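Local coordinates for protein DNA polymerase III subunit beta (Helicobacter pylori 26695, PDB 4S3I) that acts as the sliding clamp of bacterial DNA replication, tethering DNA polymerases and other proteins to DNA and conferring processivity on them, at residues 75-78 with 79-83; 259-263 with 264-268. All coordinates share one frame; numbering follows the deposited sequence.

Interaction 1 of 2, residues 75-78 with 79-83; sequences KKFL and DIISC
Lys75 to Leu78 offer four successive carbonyl oxygens to the amide nitrogens of Asp79 to Ser82, the i to i+4 pattern of an alpha-helix, with Asp79 N 2.9 Å from Lys75 O and Ile81 N 3.0 Å from Phe77 O in a nearly straight bond (177°). The helix, 74-82, belongs to the N-terminal domain of the beta clamp and illustrates how side chains one turn apart sort by chemistry. On its polar flank Lys75 and Asp79 form an i to i+4 salt bridge: the lysine chain runs out extended, turns at its last torsion (chi4 -60°), and sets Lys75 NZ 2.9 Å from Asp79 OD2, on the syn lone pair of that oxygen.

The inner flank is apolar. Phe77 and Ile81 lie alongside each other and point the same way, Phe77 CE1 being 3.9 Å from Ile81 CG1, and both pack on Leu16 of helix 9-19. Ile80 reaches Ile100 and Phe107 of the neighbouring strands, while its CG1 lies 3.3 Å from Lys76 O. The ammonium group of Lys76 forms a salt bridge with Glu300 of the second subunit, and Asp79 and Ile80 touch Ser275 there, so this helix helps to build the dimer interface of the ring.

At the last turn Leu78 O receives Ser82 N. The serine hydroxyl folds back over the backbone (chi1 64°), which leaves Ser82 OG 3.0 Å from Leu78 O and 3.1 Å from Asp79 O, with one proton to serve either carbonyl.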
loop_
_atom_site.group_PDB
_atom_site.type_symbol
_atom_site.label_atom_id
_atom_site.label_comp_id
_atom_site.label_asym_id
_atom_site.label_seq_id
_atom_site.Cartn_x
_atom_site.Cartn_y
_atom_site.Cartn_z
ATOM N N LYS A 75 7.049 10.088 -17.496
ATOM C CA LYS A 75 6.769 10.195 -16.060
ATOM C C LYS A 75 6.529 11.650 -15.655
ATOM O O LYS A 75 5.578 11.957 -14.939
ATOM C CB LYS A 75 7.902 9.582 -15.228
ATOM C CG LYS A 75 7.713 9.756 -13.700
ATOM C CD LYS A 75 9.012 9.481 -12.939
ATOM C CE LYS A 75 8.776 9.390 -11.430
ATOM N NZ LYS A 75 8.209 10.637 -10.855
ATOM N N LYS A 76 7.397 12.542 -16.119
ATOM C CA LYS A 76 7.230 13.971 -15.849
ATOM C C LYS A 76 5.920 14.490 -16.447
ATOM O O LYS A 76 5.214 15.265 -15.815
ATOM C CB LYS A 76 8.427 14.773 -16.386
ATOM C CG LYS A 76 9.749 14.467 -15.681
ATOM C CD LYS A 76 10.944 15.059 -16.440
ATOM C CE LYS A 76 12.276 14.622 -15.829
ATOM N NZ LYS A 76 12.579 15.333 -14.556
ATOM N N PHE A 77 5.622 14.059 -17.670
ATOM C CA PHE A 77 4.403 14.448 -18.380
ATOM C C PHE A 77 3.199 14.110 -17.519
ATOM O O PHE A 77 2.339 14.950 -17.280
ATOM C CB PHE A 77 4.319 13.698 -19.729
ATOM C CG PHE A 77 3.364 14.309 -20.733
ATOM C CD1 PHE A 77 2.775 15.547 -20.510
ATOM C CD2 PHE A 77 3.060 13.631 -21.911
ATOM C CE1 PHE A 77 1.897 16.109 -21.450
ATOM C CE2 PHE A 77 2.189 14.183 -22.862
ATOM C CZ PHE A 77 1.606 15.421 -22.629
ATOM N N LEU A 78 3.138 12.880 -17.030
ATOM C CA LEU A 78 2.008 12.485 -16.195
ATOM C C LEU A 78 2.020 13.230 -14.857
ATOM O O LEU A 78 0.960 13.622 -14.344
ATOM C CB LEU A 78 2.004 10.977 -15.974
ATOM C CG LEU A 78 0.974 10.477 -14.961
ATOM C CD1 LEU A 78 -0.447 10.875 -15.363
ATOM C CD2 LEU A 78 1.089 8.970 -14.804
ATOM N N ASP A 79 3.202 13.438 -14.287
ATOM C CA ASP A 79 3.263 14.142 -13.001
ATOM C C ASP A 79 2.664 15.544 -13.133
ATOM O O ASP A 79 1.917 15.987 -12.265
ATOM C CB ASP A 79 4.704 14.211 -12.464
ATOM C CG ASP A 79 5.175 12.890 -11.864
ATOM O OD1 ASP A 79 4.314 12.070 -11.496
ATOM O OD2 ASP A 79 6.407 12.681 -11.763
ATOM N N ILE A 80 2.986 16.221 -14.236
ATOM C CA ILE A 80 2.429 17.543 -14.513
ATOM C C ILE A 80 0.912 17.503 -14.724
ATOM O O ILE A 80 0.169 18.193 -14.033
ATOM C CB ILE A 80 3.083 18.166 -15.752
ATOM C CG1 ILE A 80 4.546 18.519 -15.472
ATOM C CG2 ILE A 80 2.313 19.397 -16.214
ATOM C CD1 ILE A 80 5.295 18.981 -16.722
ATOM N N ILE A 81 0.454 16.693 -15.678
ATOM C CA ILE A 81 -0.974 16.608 -15.992
ATOM C C ILE A 81 -1.828 16.276 -14.768
ATOM O O ILE A 81 -2.885 16.879 -14.553
ATOM C CB ILE A 81 -1.259 15.585 -17.119
ATOM C CG1 ILE A 81 -0.480 15.946 -18.375
ATOM C CG2 ILE A 81 -2.760 15.506 -17.415
ATOM C CD1 ILE A 81 -0.636 17.405 -18.795
ATOM N N SER A 82 -1.364 15.341 -13.941
ATOM C CA SER A 82 -2.166 14.903 -12.798
ATOM C C SER A 82 -2.364 16.030 -11.779
ATOM O O SER A 82 -3.273 15.985 -10.947
ATOM C CB SER A 82 -1.542 13.669 -12.137
ATOM O OG SER A 82 -0.275 13.966 -11.589
ATOM N N CYS A 83 -1.521 17.053 -11.856
ATOM C CA CYS A 83 -1.619 18.173 -10.916
ATOM C C CYS A 83 -2.397 19.363 -11.478
ATOM O O CYS A 83 -2.549 20.379 -10.802
ATOM C CB CYS A 83 -0.218 18.623 -10.471
ATOM S SG CYS A 83 0.508 17.500 -9.263
#

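Interaction 2 of 2, residues 259-263 with 264-268; sequences FTLGK and EEFKE
Leu261, the last large side chain of strand 257-262, meets the ring of Phe266 five residues on, at a strand-to-helix junction in the C-terminal domain of the clamp. The two side chains approach at a slant: Leu261 CB lies 3.9 Å from Phe266 CE1, and Leu261 CD1 reaches CZ at the same end of the ring. Phe339 and Phe291 add edge-to-face contacts to that ring, which is thereby buried among strands and helix.

Gly262 follows as the N-cap of helix 263-273. Gly262 O accepts the first-turn bond from Phe266 N at 3.1 Å, the donor tilted 28° from the carbonyl plane, and lies 3.2 Å from Phe266 CD1. The short strand and helix segments run at 69° to each other, so the helix leaves the strand at a steep angle.

Lys263 opens the helix, and its carbonyl receives Lys267 N in the carbonyl plane. Its side chain bends at chi3 (67°) and runs beside that of Lys267, Lys263 CG being 4.1 Å from Lys267 CE. Lys263 NZ has four acceptors within reach for three protons, so they must share: Thr336 O, the strongest, Leu334 O and two waters. One water also accepts from Lys267 NZ; the other donates to Glu264 OE2. Lys267 NZ makes a salt bridge to Glu264 OE2 at 3.2 Å, on the syn side and somewhat out of the carboxylate plane.

Salt-bridged to Lys267 and water-linked to Lys263, the Glu264 carboxylate probably favours the protonated form of both lysines, whose ammonium groups the shared water joins.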
loop_
_atom_site.group_PDB
_atom_site.type_symbol
_atom_site.label_atom_id
_atom_site.label_comp_id
_atom_site.label_asym_id
_atom_site.label_seq_id
_atom_site.Cartn_x
_atom_site.Cartn_y
_atom_site.Cartn_z
ATOM N N PHE A 259 -13.985 -35.987 -4.906
ATOM C CA PHE A 259 -14.834 -35.442 -3.845
ATOM C C PHE A 259 -15.372 -34.056 -4.186
ATOM O O PHE A 259 -14.615 -33.187 -4.613
ATOM C CB PHE A 259 -14.037 -35.351 -2.549
ATOM C CG PHE A 259 -13.258 -36.599 -2.220
ATOM C CD1 PHE A 259 -13.914 -37.760 -1.831
ATOM C CD2 PHE A 259 -11.866 -36.601 -2.270
ATOM C CE1 PHE A 259 -13.190 -38.912 -1.500
ATOM C CE2 PHE A 259 -11.130 -37.746 -1.936
ATOM C CZ PHE A 259 -11.798 -38.903 -1.549
ATOM N N THR A 260 -16.673 -33.847 -4.001
ATOM C CA THR A 260 -17.273 -32.524 -4.179
ATOM C C THR A 260 -17.296 -31.840 -2.803
ATOM O O THR A 260 -17.925 -32.331 -1.870
ATOM C CB THR A 260 -18.682 -32.634 -4.769
ATOM O OG1 THR A 260 -18.602 -33.298 -6.039
ATOM C CG2 THR A 260 -19.311 -31.260 -4.960
ATOM N N LEU A 261 -16.576 -30.730 -2.675
ATOM C CA LEU A 261 -16.311 -30.105 -1.369
ATOM C C LEU A 261 -16.636 -28.612 -1.382
ATOM O O LEU A 261 -16.768 -28.012 -2.450
ATOM C CB LEU A 261 -14.848 -30.320 -0.996
ATOM C CG LEU A 261 -14.401 -31.782 -0.970
ATOM C CD1 LEU A 261 -12.887 -31.910 -1.104
ATOM C CD2 LEU A 261 -14.888 -32.476 0.320
ATOM N N GLY A 262 -16.741 -28.001 -0.200
ATOM C CA GLY A 262 -17.120 -26.601 -0.108
ATOM C C GLY A 262 -15.923 -25.675 -0.284
ATOM O O GLY A 262 -14.939 -25.762 0.474
ATOM N N LYS A 263 -16.004 -24.779 -1.265
ATOM C CA LYS A 263 -14.855 -23.937 -1.603
ATOM C C LYS A 263 -14.479 -22.983 -0.464
ATOM O O LYS A 263 -13.333 -22.983 -0.013
ATOM C CB LYS A 263 -15.098 -23.146 -2.903
ATOM C CG LYS A 263 -13.865 -22.340 -3.359
ATOM C CD LYS A 263 -14.143 -21.465 -4.625
ATOM C CE LYS A 263 -15.133 -20.332 -4.363
ATOM N NZ LYS A 263 -15.532 -19.614 -5.647
ATOM N N GLU A 264 -15.440 -22.182 -0.006
ATOM C CA GLU A 264 -15.158 -21.157 0.995
ATOM C C GLU A 264 -14.799 -21.764 2.351
ATOM O O GLU A 264 -13.939 -21.235 3.063
ATOM C CB GLU A 264 -16.330 -20.170 1.129
ATOM C CG GLU A 264 -16.525 -19.247 -0.075
ATOM C CD GLU A 264 -15.259 -18.468 -0.471
ATOM O OE1 GLU A 264 -14.540 -17.958 0.416
ATOM O OE2 GLU A 264 -14.977 -18.352 -1.685
ATOM N N GLU A 265 -15.436 -22.878 2.710
ATOM C CA GLU A 265 -15.048 -23.569 3.941
ATOM C C GLU A 265 -13.610 -24.062 3.883
ATOM O O GLU A 265 -12.862 -23.948 4.859
ATOM C CB GLU A 265 -15.972 -24.749 4.245
ATOM C CG GLU A 265 -17.307 -24.355 4.848
ATOM C CD GLU A 265 -18.079 -25.571 5.355
ATOM O OE1 GLU A 265 -18.030 -26.630 4.685
ATOM O OE2 GLU A 265 -18.719 -25.461 6.426
ATOM N N PHE A 266 -13.228 -24.630 2.754
ATOM C CA PHE A 266 -11.840 -25.044 2.586
ATOM C C PHE A 266 -10.849 -23.864 2.607
ATOM O O PHE A 266 -9.797 -23.973 3.231
ATOM C CB PHE A 266 -11.665 -25.922 1.327
ATOM C CG PHE A 266 -11.830 -27.391 1.612
ATOM C CD1 PHE A 266 -13.065 -27.895 2.016
ATOM C CD2 PHE A 266 -10.746 -28.247 1.544
ATOM C CE1 PHE A 266 -13.217 -29.266 2.330
ATOM C CE2 PHE A 266 -10.887 -29.608 1.844
ATOM C CZ PHE A 266 -12.126 -30.114 2.244
ATOM N N LYS A 267 -11.175 -22.765 1.920
ATOM C CA LYS A 267 -10.322 -21.575 1.953
ATOM C C LYS A 267 -10.130 -21.130 3.400
ATOM O O LYS A 267 -9.022 -20.869 3.834
ATOM C CB LYS A 267 -10.936 -20.409 1.160
ATOM C CG LYS A 267 -10.822 -20.477 -0.369
ATOM C CD LYS A 267 -11.481 -19.214 -0.970
ATOM C CE LYS A 267 -11.422 -19.197 -2.493
ATOM N NZ LYS A 267 -12.053 -17.947 -3.032
ATOM N N GLU A 268 -11.234 -21.055 4.134
ATOM C CA GLU A 268 -11.213 -20.528 5.494
ATOM C C GLU A 268 -10.384 -21.444 6.407
ATOM O O GLU A 268 -9.588 -20.982 7.230
ATOM C CB GLU A 268 -12.652 -20.380 5.993
ATOM C CG GLU A 268 -12.812 -19.662 7.302
ATOM C CD GLU A 268 -14.266 -19.654 7.773
ATOM O OE1 GLU A 268 -14.534 -19.115 8.872
ATOM O OE2 GLU A 268 -15.136 -20.192 7.044
HETATM O O HOH W 1 -12.787 -18.462 -5.519
HETATM O O HOH W 2 -16.532 -17.369 -3.855
#

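Followed from the N terminus, the chain first completes interaction 1 within helix 74-82, which comes directly after strand 68-73, and reaches interaction 2 only much later, where strand 257-262 passes into helix 263-273. Each contact joins neighbouring residues of one continuous segment; they lie in series, neither nested nor crossing. The centres of interactions 1 and 2 are about 47 Å apart and their nearest atoms about 32 Å, without contact. Interaction 1 fits a helix against the strands and helix of the N-terminal domain; interaction 2 couples sheet and helix in the C-terminal domain. Both helices reach the second subunit, the later one through Glu268 to its Lys85.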